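PDB 4OC8: restriction endonuclease AspBHI from Azoarcus sp., which is a DNA modification-dependent restriction endonuclease, probably binding and cutting modified DNA, and is found as an assembly of four chains. Local coordinates for residues I296-A301 and R328-L333; L219-K224 and A343-T348. All blocks are in the same frame, centred on the assembly; numbering follows the deposited sequence.

In the fold
Both contacts involve the C-terminal part of the chain, where the sequence family of PD-(D/E)XK nucleases is recognised. Contact 1 joins the central strand 294-305 to its parallel neighbour 330-335 in a five-stranded mixed sheet. Contact 2 lays the irregular segment 219-224, which runs into helix 224-227, against helix 341-349, the next element after strand 330-335. Their centres are about 20 Å apart, and their nearest atoms about 8 Å, without touching. Along the chain both segments of contact 1 fall between the two segments of contact 2. Contact 1 is thus one strand pairing within the sheet, whereas contact 2 fastens the chain leading in from the N-terminal region to a helix of the nuclease fold.

Contact 1. Residues I296-A301 and R328-L333; sequences IEVDFA and REFGVL
Phe300 and Phe330 run alongside each other in the same direction, their planes near parallel at 20° but with little ring overlap. Phe300 CB instead sits over the centre of the Phe330 ring, 3.4 Å from its centroid, a CH-pi contact. Both phenyls take the same first torsion, with CG between backbone N and carbonyl carbon (chi1 62° in Phe300), which keeps them alongside on one face of the sheet. On that face Val298 CG2 meets the Phe330 ring at its edge, in plane, and Val332 CG2 packs 3.7 Å from Phe300 CD2. Asp299 comes across Arg328 at about a right angle, its carboxylate turned 82° from the guanidinium; the salt bridge from OD2 to NE is long, 3.7 Å. Its OD1 accepts a bond from Glu329 N, nearly along the C-O axis. Parallel pairing continues with Ala301 N to Phe330 O and Val332 N to Ala301 O, each 2.9 Å. Strand 284-289 flanks 294-305 on its other edge, and 354-357 flanks 330-335. Helix 315-324, the crossover of this beta-alpha-beta unit, covers Ala301 and Leu333 through Leu321, while Ile296 of the second subunit packs on Phe330.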
loop_
_atom_site.group_PDB
_atom_site.type_symbol
_atom_site.label_atom_id
_atom_site.label_comp_id
_atom_site.label_asym_id
_atom_site.label_seq_id
_atom_site.Cartn_x
_atom_site.Cartn_y
_atom_site.Cartn_z
ATOM N N ILE A 296 -8.506 2.589 -4.142
ATOM C CA ILE A 296 -9.054 1.405 -4.787
ATOM C C ILE A 296 -8.803 0.183 -3.929
ATOM O O ILE A 296 -8.008 0.230 -2.995
ATOM C CB ILE A 296 -8.458 1.169 -6.186
ATOM C CG1 ILE A 296 -6.938 1.012 -6.103
ATOM C CG2 ILE A 296 -8.846 2.290 -7.128
ATOM C CD1 ILE A 296 -6.309 0.517 -7.387
ATOM N N GLU A 297 -9.493 -0.909 -4.230
ATOM C CA GLU A 297 -9.218 -2.168 -3.557
ATOM C C GLU A 297 -8.592 -3.149 -4.527
ATOM O O GLU A 297 -8.981 -3.224 -5.691
ATOM C CB GLU A 297 -10.487 -2.762 -2.945
ATOM C CG GLU A 297 -10.819 -2.223 -1.568
ATOM C CD GLU A 297 -11.994 -2.942 -0.933
ATOM O OE1 GLU A 297 -12.648 -3.749 -1.633
ATOM O OE2 GLU A 297 -12.261 -2.705 0.266
ATOM N N VAL A 298 -7.606 -3.888 -4.039
ATOM C CA VAL A 298 -6.932 -4.913 -4.813
ATOM C C VAL A 298 -7.000 -6.196 -4.003
ATOM O O VAL A 298 -6.935 -6.158 -2.776
ATOM C CB VAL A 298 -5.462 -4.536 -5.083
ATOM C CG1 VAL A 298 -5.389 -3.334 -6.010
ATOM C CG2 VAL A 298 -4.726 -4.251 -3.779
ATOM N N ASP A 299 -7.160 -7.328 -4.672
ATOM C CA ASP A 299 -7.230 -8.591 -3.953
ATOM C C ASP A 299 -5.902 -9.332 -4.010
ATOM O O ASP A 299 -5.155 -9.210 -4.981
ATOM C CB ASP A 299 -8.376 -9.469 -4.468
ATOM C CG ASP A 299 -8.427 -9.547 -5.989
ATOM O OD1 ASP A 299 -7.429 -9.186 -6.648
ATOM O OD2 ASP A 299 -9.471 -9.978 -6.526
ATOM N N PHE A 300 -5.597 -10.085 -2.960
ATOM C CA PHE A 300 -4.405 -10.925 -2.979
ATOM C C PHE A 300 -4.684 -12.329 -2.472
ATOM O O PHE A 300 -5.618 -12.544 -1.711
ATOM C CB PHE A 300 -3.258 -10.296 -2.183
ATOM C CG PHE A 300 -3.556 -10.111 -0.725
ATOM C CD1 PHE A 300 -4.232 -8.985 -0.278
ATOM C CD2 PHE A 300 -3.149 -11.051 0.203
ATOM C CE1 PHE A 300 -4.506 -8.806 1.067
ATOM C CE2 PHE A 300 -3.420 -10.878 1.551
ATOM C CZ PHE A 300 -4.098 -9.753 1.983
ATOM N N ALA A 301 -3.871 -13.286 -2.902
ATOM C CA ALA A 301 -4.004 -14.655 -2.416
ATOM C C ALA A 301 -2.973 -14.920 -1.331
ATOM O O ALA A 301 -1.816 -14.542 -1.467
ATOM C CB ALA A 301 -3.847 -15.646 -3.556
ATOM N N ARG A 328 -6.054 -12.416 -9.455
ATOM C CA ARG A 328 -5.823 -11.457 -8.382
ATOM C C ARG A 328 -4.550 -10.657 -8.630
ATOM O O ARG A 328 -3.693 -11.065 -9.415
ATOM C CB ARG A 328 -5.775 -12.173 -7.034
ATOM C CG ARG A 328 -6.921 -13.156 -6.858
ATOM C CD ARG A 328 -7.420 -13.214 -5.431
ATOM N NE ARG A 328 -8.866 -13.411 -5.390
ATOM C CZ ARG A 328 -9.457 -14.597 -5.471
ATOM N NH1 ARG A 328 -8.723 -15.697 -5.597
ATOM N NH2 ARG A 328 -10.781 -14.683 -5.424
ATOM N N GLU A 329 -4.438 -9.512 -7.969
ATOM C CA GLU A 329 -3.337 -8.589 -8.220
ATOM C C GLU A 329 -2.002 -9.145 -7.756
ATOM O O GLU A 329 -0.999 -9.040 -8.463
ATOM C CB GLU A 329 -3.602 -7.237 -7.552
ATOM C CG GLU A 329 -5.011 -6.705 -7.775
ATOM C CD GLU A 329 -5.361 -6.530 -9.241
ATOM O OE1 GLU A 329 -4.444 -6.277 -10.055
ATOM O OE2 GLU A 329 -6.559 -6.648 -9.576
ATOM N N PHE A 330 -1.986 -9.736 -6.567
ATOM C CA PHE A 330 -0.754 -10.316 -6.043
ATOM C C PHE A 330 -0.968 -11.453 -5.036
ATOM O O PHE A 330 -2.100 -11.844 -4.745
ATOM C CB PHE A 330 0.139 -9.224 -5.447
ATOM C CG PHE A 330 -0.431 -8.565 -4.223
ATOM C CD1 PHE A 330 -1.430 -7.605 -4.333
ATOM C CD2 PHE A 330 0.044 -8.893 -2.963
ATOM C CE1 PHE A 330 -1.949 -6.992 -3.206
ATOM C CE2 PHE A 330 -0.467 -8.285 -1.835
ATOM C CZ PHE A 330 -1.465 -7.331 -1.955
ATOM N N GLY A 331 0.135 -11.987 -4.522
ATOM C CA GLY A 331 0.083 -13.040 -3.528
ATOM C C GLY A 331 1.083 -12.835 -2.404
ATOM O O GLY A 331 2.158 -12.279 -2.618
ATOM N N VAL A 332 0.723 -13.270 -1.200
ATOM C CA VAL A 332 1.628 -13.246 -0.058
ATOM C C VAL A 332 1.906 -14.675 0.393
ATOM O O VAL A 332 0.986 -15.477 0.537
ATOM C CB VAL A 332 1.037 -12.470 1.146
ATOM C CG1 VAL A 332 2.095 -12.272 2.220
ATOM C CG2 VAL A 332 0.474 -11.137 0.713
ATOM N N LEU A 333 3.177 -14.989 0.605
ATOM C CA LEU A 333 3.569 -16.300 1.096
ATOM C C LEU A 333 4.262 -16.152 2.429
ATOM O O LEU A 333 5.382 -15.652 2.496
ATOM C CB LEU A 333 4.501 -17.001 0.109
ATOM C CG LEU A 333 5.046 -18.351 0.580
ATOM C CD1 LEU A 333 4.729 -19.432 -0.432
ATOM C CD2 LEU A 333 6.542 -18.282 0.831
#

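Contact 2. Residues L219-K224 and A343-T348; sequences LLVRSK and AYQEVT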
loop_
_atom_site.group_PDB
_atom_site.type_symbol
_atom_site.label_atom_id
_atom_site.label_comp_id
_atom_site.label_asym_id
_atom_site.label_seq_id
_atom_site.Cartn_x
_atom_site.Cartn_y
_atom_site.Cartn_z
ATOM N N LEU A 219 17.027 -6.251 -8.515
ATOM C CA LEU A 219 16.386 -7.525 -8.181
ATOM C C LEU A 219 17.248 -8.390 -7.261
ATOM O O LEU A 219 18.418 -8.653 -7.546
ATOM C CB LEU A 219 16.007 -8.288 -9.451
ATOM C CG LEU A 219 14.993 -7.561 -10.336
ATOM C CD1 LEU A 219 14.756 -8.323 -11.632
ATOM C CD2 LEU A 219 13.689 -7.357 -9.579
ATOM N N LEU A 220 16.655 -8.824 -6.154
ATOM C CA LEU A 220 17.400 -9.477 -5.089
ATOM C C LEU A 220 16.909 -10.892 -4.819
ATOM O O LEU A 220 15.714 -11.120 -4.635
ATOM C CB LEU A 220 17.295 -8.651 -3.804
ATOM C CG LEU A 220 17.982 -9.220 -2.560
ATOM C CD1 LEU A 220 19.499 -9.140 -2.696
ATOM C CD2 LEU A 220 17.503 -8.508 -1.300
ATOM N N VAL A 221 17.836 -11.841 -4.796
ATOM C CA VAL A 221 17.531 -13.183 -4.320
ATOM C C VAL A 221 18.254 -13.413 -3.002
ATOM O O VAL A 221 19.480 -13.343 -2.937
ATOM C CB VAL A 221 17.923 -14.270 -5.338
ATOM C CG1 VAL A 221 18.038 -15.627 -4.658
ATOM C CG2 VAL A 221 16.904 -14.324 -6.469
ATOM N N ARG A 222 17.485 -13.666 -1.949
ATOM C CA ARG A 222 18.059 -13.880 -0.628
ATOM C C ARG A 222 18.614 -15.290 -0.475
ATOM O O ARG A 222 18.187 -16.220 -1.159
ATOM C CB ARG A 222 17.027 -13.599 0.467
ATOM C CG ARG A 222 16.869 -12.133 0.831
ATOM C CD ARG A 222 15.895 -11.962 1.983
ATOM N NE ARG A 222 14.514 -12.203 1.571
ATOM C CZ ARG A 222 13.485 -12.269 2.411
ATOM N NH1 ARG A 222 13.682 -12.121 3.713
ATOM N NH2 ARG A 222 12.260 -12.488 1.950
ATOM N N SER A 223 19.577 -15.438 0.429
ATOM C CA SER A 223 20.139 -16.744 0.737
ATOM C C SER A 223 19.358 -17.389 1.874
ATOM O O SER A 223 18.404 -16.811 2.394
ATOM C CB SER A 223 21.609 -16.612 1.131
ATOM O OG SER A 223 21.745 -15.885 2.340
ATOM N N LYS A 224 19.772 -18.590 2.260
ATOM C CA LYS A 224 19.132 -19.300 3.353
ATOM C C LYS A 224 19.359 -18.552 4.665
ATOM O O LYS A 224 18.431 -18.357 5.454
ATOM C CB LYS A 224 19.686 -20.725 3.434
ATOM C CG LYS A 224 19.032 -21.627 4.468
ATOM C CD LYS A 224 19.709 -22.990 4.473
ATOM C CE LYS A 224 19.412 -23.779 5.738
ATOM N NZ LYS A 224 20.356 -24.927 5.885
ATOM N N ALA A 343 13.278 -21.606 -6.371
ATOM C CA ALA A 343 11.965 -20.967 -6.283
ATOM C C ALA A 343 12.056 -19.441 -6.231
ATOM O O ALA A 343 11.300 -18.741 -6.911
ATOM C CB ALA A 343 11.193 -21.500 -5.081
ATOM N N TYR A 344 12.983 -18.937 -5.418
ATOM C CA TYR A 344 13.231 -17.505 -5.306
ATOM C C TYR A 344 13.619 -16.947 -6.666
ATOM O O TYR A 344 13.064 -15.947 -7.125
ATOM C CB TYR A 344 14.360 -17.245 -4.309
ATOM C CG TYR A 344 14.168 -16.017 -3.443
ATOM C CD1 TYR A 344 13.752 -14.809 -3.989
ATOM C CD2 TYR A 344 14.394 -16.073 -2.075
ATOM C CE1 TYR A 344 13.573 -13.687 -3.188
ATOM C CE2 TYR A 344 14.216 -14.962 -1.269
ATOM C CZ TYR A 344 13.806 -13.772 -1.826
ATOM O OH TYR A 344 13.632 -12.671 -1.014
ATOM N N GLN A 345 14.575 -17.616 -7.306
ATOM C CA GLN A 345 15.066 -17.222 -8.619
ATOM C C GLN A 345 13.924 -17.180 -9.625
ATOM O O GLN A 345 13.799 -16.223 -10.387
ATOM C CB GLN A 345 16.151 -18.190 -9.099
ATOM C CG GLN A 345 16.994 -17.673 -10.258
ATOM C CD GLN A 345 18.036 -16.651 -9.823
ATOM O OE1 GLN A 345 18.797 -16.883 -8.878
ATOM N NE2 GLN A 345 18.075 -15.512 -10.512
ATOM N N GLU A 346 13.089 -18.214 -9.618
ATOM C CA GLU A 346 11.953 -18.282 -10.530
ATOM C C GLU A 346 11.012 -17.105 -10.304
ATOM O O GLU A 346 10.575 -16.448 -11.256
ATOM C CB GLU A 346 11.211 -19.609 -10.357
ATOM C CG GLU A 346 9.945 -19.744 -11.194
ATOM C CD GLU A 346 9.439 -21.177 -11.261
ATOM O OE1 GLU A 346 10.237 -22.071 -11.621
ATOM O OE2 GLU A 346 8.249 -21.409 -10.952
ATOM N N VAL A 347 10.725 -16.827 -9.036
ATOM C CA VAL A 347 9.804 -15.751 -8.676
ATOM C C VAL A 347 10.315 -14.361 -9.069
ATOM O O VAL A 347 9.570 -13.569 -9.649
ATOM C CB VAL A 347 9.449 -15.793 -7.171
ATOM C CG1 VAL A 347 8.762 -14.508 -6.737
ATOM C CG2 VAL A 347 8.568 -16.987 -6.884
ATOM N N THR A 348 11.576 -14.066 -8.766
ATOM C CA THR A 348 12.134 -12.757 -9.112
ATOM C C THR A 348 12.317 -12.597 -10.621
ATOM O O THR A 348 12.050 -11.531 -11.176
ATOM C CB THR A 348 13.474 -12.462 -8.388
ATOM O OG1 THR A 348 14.489 -13.359 -8.850
ATOM C CG2 THR A 348 13.318 -12.596 -6.876
#
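Arg222 reaches the hydroxyl of Tyr344 with the NE edge of its guanidinium. The bond from NE to OH is 2.8 Å long and nearly straight (167°), with OH lying in the guanidinium plane; NH2 adds a weak bond to the same oxygen. The arginine chain is extended at chi2 and bends at chi3 (-72°), which brings NE back to the hydroxyl; the guanidinium stands 82° from the phenol plane. One face of the phenol is covered by backbone, Arg222 N standing 3.6 Å above its plane and Val221 CA also over that face. Val221 has CG1 anti to its backbone N, and its two methyls divide the work: CG1 packs on Tyr344 CB, while CG2 lies 3.5 Å from Thr348 OG1. Thr348 CG2 touches Leu220 O at 3.6 Å. With a phenylalanine at Tyr344 the ring could still lie under the loop, but Arg222 NE would probably lose its hydrogen-bond partner and the guanidinium be less firmly oriented. Arg222 also forms a salt bridge through NH1 to Asp361. Ser223 N-caps helix 224-227. An irregular, largely extended segment thus docks on helix 341-349, probably linking the N-terminal region to a PD-(D/E)XK-type nuclease fold.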